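Side-chain contacts in phosphoglycerate dehydrogenase (Lactobacillus plantarum, PDB 3EVT), which probably catalyses the NAD-dependent oxidation of 3-phospho-D-glycerate to 3-phosphooxypyruvate, the entry step of serine biosynthesis: residues A[230-234]-A[235-239]; A[179-182]-A[183-186]; A[119-122]-A[123-126]; A[254-257]-A[258-262]. All coordinates share one frame; numbering follows the deposited sequence.

Interaction 1. Residues A[230-234]-A[235-239]; sequences PAVDT and TALMT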
loop_
_atom_site.group_PDB
_atom_site.type_symbol
_atom_site.label_atom_id
_atom_site.label_comp_id
_atom_site.label_asym_id
_atom_site.label_seq_id
_atom_site.Cartn_x
_atom_site.Cartn_y
_atom_site.Cartn_z
ATOM N N PRO A 230 -19.249 -9.262 -17.860
ATOM C CA PRO A 230 -20.483 -10.045 -17.582
ATOM C C PRO A 230 -20.522 -10.795 -16.239
ATOM O O PRO A 230 -21.473 -11.512 -15.996
ATOM C CB PRO A 230 -20.539 -11.072 -18.734
ATOM C CG PRO A 230 -19.493 -10.576 -19.782
ATOM C CD PRO A 230 -18.467 -9.809 -18.994
ATOM N N ALA A 231 -19.495 -10.672 -15.402
ATOM C CA ALA A 231 -19.563 -11.253 -14.070
ATOM C C ALA A 231 -20.596 -10.489 -13.262
ATOM O O ALA A 231 -21.154 -11.008 -12.322
ATOM C CB ALA A 231 -18.189 -11.195 -13.374
ATOM N N VAL A 232 -20.824 -9.246 -13.667
ATOM C CA VAL A 232 -21.621 -8.292 -12.945
ATOM C C VAL A 232 -22.855 -7.871 -13.742
ATOM O O VAL A 232 -22.784 -7.392 -14.875
ATOM C CB VAL A 232 -20.763 -7.028 -12.632
ATOM C CG1 VAL A 232 -21.606 -5.870 -12.088
ATOM C CG2 VAL A 232 -19.569 -7.392 -11.731
ATOM N N ASP A 233 -24.001 -8.057 -13.107
ATOM C CA ASP A 233 -25.281 -7.653 -13.631
ATOM C C ASP A 233 -25.430 -6.148 -13.416
ATOM O O ASP A 233 -25.597 -5.656 -12.275
ATOM C CB ASP A 233 -26.343 -8.458 -12.893
ATOM C CG ASP A 233 -27.750 -8.180 -13.389
ATOM O OD1 ASP A 233 -28.022 -7.044 -13.820
ATOM O OD2 ASP A 233 -28.604 -9.107 -13.280
ATOM N N THR A 234 -25.371 -5.414 -14.515
ATOM C CA THR A 234 -25.328 -3.964 -14.490
ATOM C C THR A 234 -26.596 -3.404 -13.845
ATOM O O THR A 234 -26.567 -2.414 -13.109
ATOM C CB THR A 234 -25.231 -3.416 -15.938
ATOM O OG1 THR A 234 -23.899 -3.594 -16.449
ATOM C CG2 THR A 234 -25.529 -1.963 -15.942
ATOM N N THR A 235 -27.718 -4.054 -14.119
ATOM C CA THR A 235 -28.988 -3.599 -13.568
ATOM C C THR A 235 -29.099 -3.792 -12.060
ATOM O O THR A 235 -29.405 -2.829 -11.330
ATOM C CB THR A 235 -30.173 -4.271 -14.296
ATOM O OG1 THR A 235 -30.191 -3.763 -15.639
ATOM C CG2 THR A 235 -31.490 -3.934 -13.600
ATOM N N ALA A 236 -28.803 -5.016 -11.619
ATOM C CA ALA A 236 -28.754 -5.332 -10.193
ATOM C C ALA A 236 -27.807 -4.375 -9.454
ATOM O O ALA A 236 -28.147 -3.853 -8.370
ATOM C CB ALA A 236 -28.329 -6.760 -9.999
ATOM N N LEU A 237 -26.633 -4.129 -10.056
ATOM C CA LEU A 237 -25.625 -3.245 -9.479
ATOM C C LEU A 237 -26.225 -1.847 -9.213
ATOM O O LEU A 237 -26.152 -1.314 -8.082
ATOM C CB LEU A 237 -24.360 -3.187 -10.365
ATOM C CG LEU A 237 -23.293 -2.127 -9.939
ATOM C CD1 LEU A 237 -22.681 -2.381 -8.546
ATOM C CD2 LEU A 237 -22.172 -1.927 -10.945
ATOM N N MET A 238 -26.842 -1.264 -10.243
ATOM C CA MET A 238 -27.424 0.056 -10.086
ATOM C C MET A 238 -28.530 0.081 -9.035
ATOM O O MET A 238 -28.607 1.039 -8.251
ATOM C CB MET A 238 -27.866 0.641 -11.431
ATOM C CG MET A 238 -26.650 1.041 -12.326
ATOM S SD MET A 238 -27.144 1.942 -13.805
ATOM C CE MET A 238 -27.774 0.518 -14.679
ATOM N N THR A 239 -29.340 -0.986 -8.972
ATOM C CA THR A 239 -30.357 -1.057 -7.933
ATOM C C THR A 239 -29.800 -1.335 -6.509
ATOM O O THR A 239 -30.270 -0.735 -5.528
ATOM C CB THR A 239 -31.644 -1.882 -8.384
ATOM O OG1 THR A 239 -31.358 -3.262 -8.419
ATOM C CG2 THR A 239 -32.081 -1.486 -9.811
#
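Asp233 caps the N terminus of helix 234-242, and its side chain reaches forward to the N-H groups of Thr235 and Ala236. Aspartate suits an N-cap because its short carboxylate can accept from the N-H groups that the first turn of a helix leaves without backbone partners. From the start of the side chain, CB lies 3.9 Å from CB of Ala236. CG stands anti to the backbone N (chi1 -177°), which swings the carboxylate over the helix start, and it rests 3.7 Å from the same Ala236 methyl. At the tip, OD1 takes the N-H of Ala236 at 3.1 Å in a nearly straight bond (171°), met from above the carboxylate plane. A weaker, more bent bond reaches OD1 from Thr235 N at 3.0 Å. The other oxygen, OD2, is hydrogen-bonded to Ser210 OG, so both carboxylate oxygens have partners. The backbone takes over at once, with Leu237 N bonded to Asp233 O at 2.9 Å and Met238 N to Thr234 O.

Across the helix start from the cap, Val232 and Leu237 form a hydrophobic staple, the residue before the N-cap (N') meeting the fourth residue after the N-cap (N4). Their branches cross obliquely, and Leu237 carries on into the interior against Leu223, Ala249 and Leu251 of the parallel sheet. Small Ala236 leaves room for Thr211 and Phe214 of helix 211-215. Met238 lies alongside Thr234, and its bend at chi3 (-75°) brings CE to 3.6 Å from Thr234 CG2.

Interaction 2. Residues A[179-182]-A[183-186]; sequences TVAF and TATA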
loop_
_atom_site.group_PDB
_atom_site.type_symbol
_atom_site.label_atom_id
_atom_site.label_comp_id
_atom_site.label_asym_id
_atom_site.label_seq_id
_atom_site.Cartn_x
_atom_site.Cartn_y
_atom_site.Cartn_z
ATOM N N THR A 179 -9.350 -18.597 3.177
ATOM C CA THR A 179 -9.989 -18.804 1.878
ATOM C C THR A 179 -11.299 -19.579 2.062
ATOM O O THR A 179 -11.435 -20.322 3.021
ATOM C CB THR A 179 -9.097 -19.601 0.948
ATOM O OG1 THR A 179 -8.728 -20.791 1.613
ATOM C CG2 THR A 179 -7.829 -18.853 0.661
ATOM N N VAL A 180 -12.253 -19.399 1.150
ATOM C CA VAL A 180 -13.494 -20.144 1.185
ATOM C C VAL A 180 -13.845 -20.664 -0.197
ATOM O O VAL A 180 -13.400 -20.123 -1.203
ATOM C CB VAL A 180 -14.664 -19.288 1.687
ATOM C CG1 VAL A 180 -14.402 -18.791 3.115
ATOM C CG2 VAL A 180 -14.956 -18.152 0.725
ATOM N N ALA A 181 -14.663 -21.714 -0.236
ATOM C CA ALA A 181 -15.189 -22.260 -1.485
ATOM C C ALA A 181 -16.343 -21.392 -1.964
ATOM O O ALA A 181 -16.995 -20.757 -1.164
ATOM C CB ALA A 181 -15.673 -23.707 -1.261
ATOM N N PHE A 182 -16.612 -21.366 -3.261
ATOM C CA PHE A 182 -17.772 -20.603 -3.786
ATOM C C PHE A 182 -19.094 -20.807 -3.047
ATOM O O PHE A 182 -19.922 -19.888 -2.961
ATOM C CB PHE A 182 -17.995 -20.902 -5.268
ATOM C CG PHE A 182 -16.906 -20.374 -6.167
ATOM C CD1 PHE A 182 -16.887 -19.040 -6.543
ATOM C CD2 PHE A 182 -15.902 -21.208 -6.636
ATOM C CE1 PHE A 182 -15.906 -18.545 -7.361
ATOM C CE2 PHE A 182 -14.912 -20.720 -7.476
ATOM C CZ PHE A 182 -14.910 -19.384 -7.835
ATOM N N THR A 183 -19.291 -22.010 -2.518
ATOM C CA THR A 183 -20.576 -22.414 -1.955
ATOM C C THR A 183 -20.626 -21.930 -0.533
ATOM O O THR A 183 -21.676 -21.986 0.114
ATOM C CB THR A 183 -20.793 -23.969 -2.056
ATOM O OG1 THR A 183 -19.651 -24.667 -1.525
ATOM C CG2 THR A 183 -20.938 -24.380 -3.533
ATOM N N ALA A 184 -19.492 -21.418 -0.061
ATOM C CA ALA A 184 -19.323 -21.102 1.381
ATOM C C ALA A 184 -19.081 -19.615 1.699
ATOM O O ALA A 184 -18.323 -19.293 2.616
ATOM C CB ALA A 184 -18.180 -21.998 1.987
ATOM N N THR A 185 -19.733 -18.714 0.967
ATOM C CA THR A 185 -19.377 -17.269 0.999
ATOM C C THR A 185 -20.286 -16.329 1.771
ATOM O O THR A 185 -19.974 -15.128 1.900
ATOM C CB THR A 185 -19.267 -16.610 -0.435
ATOM O OG1 THR A 185 -20.487 -16.792 -1.168
ATOM C CG2 THR A 185 -18.114 -17.191 -1.229
ATOM N N ALA A 186 -21.420 -16.843 2.255
ATOM C CA ALA A 186 -22.396 -16.005 2.935
ATOM C C ALA A 186 -21.791 -15.208 4.091
ATOM O O ALA A 186 -22.144 -14.060 4.285
ATOM C CB ALA A 186 -23.583 -16.815 3.413
#
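Ala181 O accepts the N-H of Ala184 at 2.8 Å, closing a type I beta turn with Phe182 and Thr183 at its corners. The turn ends edge strand 178-181 of the Rossmann-type sheet and redirects the chain toward helix 186-191. The amide arrives from above the carbonyl plane, 51° out of it.

The methyl of Ala184 sits 3.6 Å from Ala181 O and 4.4 Å from Ala181 CB; such small side chains let the turn fold closely on itself. Thr183, at the second corner, is exposed, with OG1 4.1 Å from Ala181 CB. Beta-branched Val180 suits the strand, and its CG2 meets Thr185 CG2 at 3.8 Å, the two side chains crossing at about a right angle. Both also rest on Val166 of strand 162-167, which joins the turn to the next strand of the sheet. With CG beside the backbone N (chi1 -68°), the Phe182 ring also reaches Val166 and goes on to Thr168 and Leu199, near the glycine-rich pattern that probably belongs to the nucleotide-binding loop. The Thr185 methyl CG2 faces both turn carbonyls, 3.7 Å from Ala181 O and from Phe182 O.

Interaction 3. Residues A[119-122]-A[123-126]; sequences NQRG and ARQW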
loop_
_atom_site.group_PDB
_atom_site.type_symbol
_atom_site.label_atom_id
_atom_site.label_comp_id
_atom_site.label_asym_id
_atom_site.label_seq_id
_atom_site.Cartn_x
_atom_site.Cartn_y
_atom_site.Cartn_z
ATOM N N ASN A 119 -16.496 17.823 -4.811
ATOM C CA ASN A 119 -16.513 19.084 -4.094
ATOM C C ASN A 119 -15.800 20.179 -4.866
ATOM O O ASN A 119 -16.329 21.301 -5.002
ATOM C CB ASN A 119 -15.905 18.952 -2.697
ATOM C CG ASN A 119 -15.871 20.304 -1.947
ATOM O OD1 ASN A 119 -16.923 20.931 -1.734
ATOM N ND2 ASN A 119 -14.664 20.789 -1.606
ATOM N N GLN A 120 -14.614 19.868 -5.386
ATOM C CA GLN A 120 -13.824 20.818 -6.202
ATOM C C GLN A 120 -14.537 21.244 -7.528
ATOM O O GLN A 120 -14.347 22.400 -8.030
ATOM C CB GLN A 120 -12.425 20.228 -6.472
ATOM C CG GLN A 120 -11.537 20.921 -7.540
ATOM C CD GLN A 120 -10.042 20.668 -7.305
ATOM O OE1 GLN A 120 -9.686 19.859 -6.456
ATOM N NE2 GLN A 120 -9.166 21.320 -8.083
ATOM N N ARG A 121 -15.311 20.320 -8.118
ATOM C CA ARG A 121 -16.091 20.657 -9.297
ATOM C C ARG A 121 -17.491 21.104 -8.891
ATOM O O ARG A 121 -18.380 21.214 -9.737
ATOM C CB ARG A 121 -16.159 19.476 -10.264
ATOM C CG ARG A 121 -14.865 19.358 -11.043
ATOM C CD ARG A 121 -14.716 20.540 -12.009
ATOM N NE ARG A 121 -13.350 20.678 -12.527
ATOM C CZ ARG A 121 -12.401 21.411 -11.952
ATOM N NH1 ARG A 121 -12.657 22.070 -10.816
ATOM N NH2 ARG A 121 -11.184 21.477 -12.500
ATOM N N GLY A 122 -17.687 21.343 -7.595
ATOM C CA GLY A 122 -19.036 21.621 -7.078
ATOM C C GLY A 122 -19.016 22.847 -6.209
ATOM O O GLY A 122 -18.509 23.887 -6.610
ATOM N N ALA A 123 -19.535 22.716 -5.013
ATOM C CA ALA A 123 -19.592 23.838 -4.090
ATOM C C ALA A 123 -18.233 24.352 -3.558
ATOM O O ALA A 123 -18.145 25.482 -3.065
ATOM C CB ALA A 123 -20.575 23.509 -2.913
ATOM N N ARG A 124 -17.178 23.538 -3.636
ATOM C CA ARG A 124 -15.870 23.942 -3.085
ATOM C C ARG A 124 -15.987 24.385 -1.651
ATOM O O ARG A 124 -15.465 25.431 -1.244
ATOM C CB ARG A 124 -15.234 25.060 -3.911
ATOM C CG ARG A 124 -15.076 24.697 -5.377
ATOM C CD ARG A 124 -14.882 25.933 -6.223
ATOM N NE ARG A 124 -14.648 25.577 -7.615
ATOM C CZ ARG A 124 -14.175 26.415 -8.537
ATOM N NH1 ARG A 124 -13.828 27.669 -8.214
ATOM N NH2 ARG A 124 -14.006 25.979 -9.778
ATOM N N GLN A 125 -16.668 23.574 -0.865
ATOM C CA GLN A 125 -16.698 23.785 0.558
ATOM C C GLN A 125 -15.384 23.331 1.192
ATOM O O GLN A 125 -14.582 22.663 0.536
ATOM C CB GLN A 125 -17.943 23.099 1.174
ATOM C CG GLN A 125 -19.283 23.802 0.716
ATOM C CD GLN A 125 -19.209 25.342 0.956
ATOM O OE1 GLN A 125 -19.214 25.771 2.110
ATOM N NE2 GLN A 125 -19.072 26.158 -0.132
ATOM N N TRP A 126 -15.159 23.727 2.446
ATOM C CA TRP A 126 -13.984 23.301 3.154
ATOM C C TRP A 126 -14.371 22.147 4.060
ATOM O O TRP A 126 -13.980 22.085 5.192
ATOM C CB TRP A 126 -13.310 24.423 3.942
ATOM C CG TRP A 126 -11.829 24.146 4.184
ATOM C CD1 TRP A 126 -11.209 23.917 5.393
ATOM C CD2 TRP A 126 -10.794 24.029 3.177
ATOM N NE1 TRP A 126 -9.876 23.669 5.184
ATOM C CE2 TRP A 126 -9.594 23.735 3.846
ATOM C CE3 TRP A 126 -10.781 24.129 1.782
ATOM C CZ2 TRP A 126 -8.381 23.558 3.170
ATOM C CZ3 TRP A 126 -9.583 23.950 1.109
ATOM C CH2 TRP A 126 -8.394 23.684 1.807
#
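Asn119 and Gln125 hold each other by two bonds, and this is the tight part of the contact. With CG anti to the backbone N (chi1 178°), the asparagine amide reaches past the end of helix 113-120 and pairs with both the N-H and the C=O of Gln125. Its OD1 accepts from Gln125 N at 2.8 Å, in the carbonyl plane and on a lone pair, while ND2 donates to Gln125 O at 2.8 Å. Asparagine fits here because one planar group offers a donor and an acceptor together, satisfying the polar ends of a buried side chain. Asn119 O accepts twice, taking Gly122 N on one face and Arg124 N, at 2.8 Å, on the opposite face.

The exposed side is looser. Ala123 and Gln125 lie there, and Gln125 folds at chi2 (-51°) to bring NE2 back to Ala123 O at 3.1 Å.

Gln120 and Arg124 instead face the second subunit. Arg124 stretches along the turn, its NE bonding to Gln120 O at 3.2 Å. Its NH2 comes within 4.3 Å of Arg121 NH1, a like-charged approach probably offset by the second subunit, where Asp269 forms a salt bridge with Arg121 and Gln267 accepts from Arg124. The buried Gln120 amide bonds to Val271 O and Ile273 N of that subunit, an apt use of its paired donor and acceptor.

The Arg124 N to Asn119 O bond closes a pi-turn at the C-terminal end of helix 113-120, and here the turn forms part of the dimer interface of the nucleotide-binding domain.

Interaction 4. Residues A[254-257]-A[258-262]; sequences TEPE and PLPTD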
loop_
_atom_site.group_PDB
_atom_site.type_symbol
_atom_site.label_atom_id
_atom_site.label_comp_id
_atom_site.label_asym_id
_atom_site.label_seq_id
_atom_site.Cartn_x
_atom_site.Cartn_y
_atom_site.Cartn_z
ATOM N N THR A 254 -16.677 -3.853 -18.240
ATOM C CA THR A 254 -18.116 -3.626 -18.287
ATOM C C THR A 254 -18.789 -4.616 -19.258
ATOM O O THR A 254 -18.105 -5.276 -20.064
ATOM C CB THR A 254 -18.446 -2.143 -18.608
ATOM O OG1 THR A 254 -17.938 -1.774 -19.916
ATOM C CG2 THR A 254 -17.779 -1.273 -17.564
ATOM N N GLU A 255 -20.109 -4.777 -19.099
ATOM C CA GLU A 255 -20.973 -5.460 -20.082
ATOM C C GLU A 255 -22.104 -4.522 -20.493
ATOM O O GLU A 255 -23.024 -4.294 -19.709
ATOM C CB GLU A 255 -21.608 -6.662 -19.451
ATOM C CG GLU A 255 -22.707 -7.239 -20.257
ATOM C CD GLU A 255 -23.247 -8.503 -19.613
ATOM O OE1 GLU A 255 -23.787 -8.433 -18.488
ATOM O OE2 GLU A 255 -23.103 -9.580 -20.228
ATOM N N PRO A 256 -22.055 -3.977 -21.727
ATOM C CA PRO A 256 -21.092 -4.277 -22.792
ATOM C C PRO A 256 -19.797 -3.505 -22.632
ATOM O O PRO A 256 -19.709 -2.611 -21.807
ATOM C CB PRO A 256 -21.818 -3.783 -24.057
ATOM C CG PRO A 256 -22.634 -2.597 -23.569
ATOM C CD PRO A 256 -23.043 -2.952 -22.136
ATOM N N GLU A 257 -18.810 -3.840 -23.446
ATOM C CA GLU A 257 -17.546 -3.124 -23.462
ATOM C C GLU A 257 -17.085 -3.004 -24.905
ATOM O O GLU A 257 -17.041 -4.002 -25.600
ATOM C CB GLU A 257 -16.498 -3.932 -22.663
ATOM C CG GLU A 257 -15.227 -3.178 -22.241
ATOM C CD GLU A 257 -14.318 -4.086 -21.420
ATOM O OE1 GLU A 257 -14.818 -4.677 -20.465
ATOM O OE2 GLU A 257 -13.134 -4.262 -21.753
ATOM N N PRO A 258 -16.714 -1.799 -25.356
ATOM C CA PRO A 258 -16.723 -0.546 -24.597
ATOM C C PRO A 258 -18.062 -0.248 -24.007
ATOM O O PRO A 258 -19.087 -0.645 -24.573
ATOM C CB PRO A 258 -16.422 0.520 -25.651
ATOM C CG PRO A 258 -15.587 -0.188 -26.654
ATOM C CD PRO A 258 -16.022 -1.662 -26.647
ATOM N N LEU A 259 -18.067 0.473 -22.889
ATOM C CA LEU A 259 -19.316 1.025 -22.386
ATOM C C LEU A 259 -19.710 2.187 -23.277
ATOM O O LEU A 259 -19.001 3.208 -23.311
ATOM C CB LEU A 259 -19.186 1.515 -20.949
ATOM C CG LEU A 259 -20.527 1.628 -20.222
ATOM C CD1 LEU A 259 -21.119 0.221 -20.046
ATOM C CD2 LEU A 259 -20.342 2.374 -18.868
ATOM N N PRO A 260 -20.844 2.054 -24.001
ATOM C CA PRO A 260 -21.368 3.141 -24.876
ATOM C C PRO A 260 -21.593 4.443 -24.118
ATOM O O PRO A 260 -22.049 4.415 -22.960
ATOM C CB PRO A 260 -22.718 2.602 -25.337
ATOM C CG PRO A 260 -22.617 1.067 -25.160
ATOM C CD PRO A 260 -21.745 0.882 -23.955
ATOM N N THR A 261 -21.360 5.569 -24.791
ATOM C CA THR A 261 -21.290 6.863 -24.140
ATOM C C THR A 261 -22.594 7.349 -23.540
ATOM O O THR A 261 -22.610 8.310 -22.783
ATOM C CB THR A 261 -20.775 7.957 -25.095
ATOM O OG1 THR A 261 -21.679 8.090 -26.208
ATOM C CG2 THR A 261 -19.348 7.655 -25.579
ATOM N N ASP A 262 -23.695 6.687 -23.885
ATOM C CA ASP A 262 -24.992 7.072 -23.370
ATOM C C ASP A 262 -25.440 6.086 -22.303
ATOM O O ASP A 262 -26.578 6.154 -21.855
ATOM C CB ASP A 262 -26.008 7.061 -24.511
ATOM C CG ASP A 262 -25.885 5.804 -25.392
ATOM O OD1 ASP A 262 -25.517 4.698 -24.910
ATOM O OD2 ASP A 262 -26.149 5.917 -26.597
#
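Thr254 turns OG1 between its backbone N and carbonyl carbon (chi1 62°), while Leu259 holds CG anti to N (chi1 -159°), and these torsions cross the two side chains at about a right angle. Leu259 CB then meets Thr254 OG1 at 3.7 Å, and CD1 lies 3.6 Å from Pro256 O. The same carbonyl receives the threonine hydroxyl at 2.7 Å, so Thr254 supplies a polar tie as well as a surface for the leucine.

Cis peptide bonds before Pro256 and Pro258 fold the chain sharply, as proline readily allows. The rings of Pro256 and Pro260 meet obliquely, CG of the former 3.6 Å from CD of the latter. Glu257 is long enough to run back extended, so that OE1 accepts from Thr254 N at 3.0 Å on its anti side, somewhat out of the carboxylate plane, while OE2 is bonded to His276 ND1. That pairing is consistent with the glutamate-histidine pair of D-2-hydroxyacid dehydrogenases.

Residues 254-262 belong to the connection between strands 248-251 and 271-273, the last two of the parallel sheet. Trp266 NE1 bonds to Leu259 O from within the chain, and Trp126 of the second subunit, from the loop after its helix 113-120, packs on Thr254, Glu257 and Leu259.

Along the chain the contacts come in series, none nested or crossing: interaction 3 turns the chain at the end of helix 113-120, interaction 2 leads from edge strand 178-181 into helix 186-191, interaction 1 starts helix 234-242, and interaction 4 shapes the loop before strand 271-273. Within one chain only interactions 1 and 4 touch, where Pro230 and Thr234 meet Glu255, joining a helix start to the neighbouring loop. Interaction 2 stands apart near the opposite edge of the sheet, about 30 Å from interaction 4 between centres. Interactions 3 and 4 meet across the dimer, Arg124 NH1 donating to Thr261 O of the second subunit.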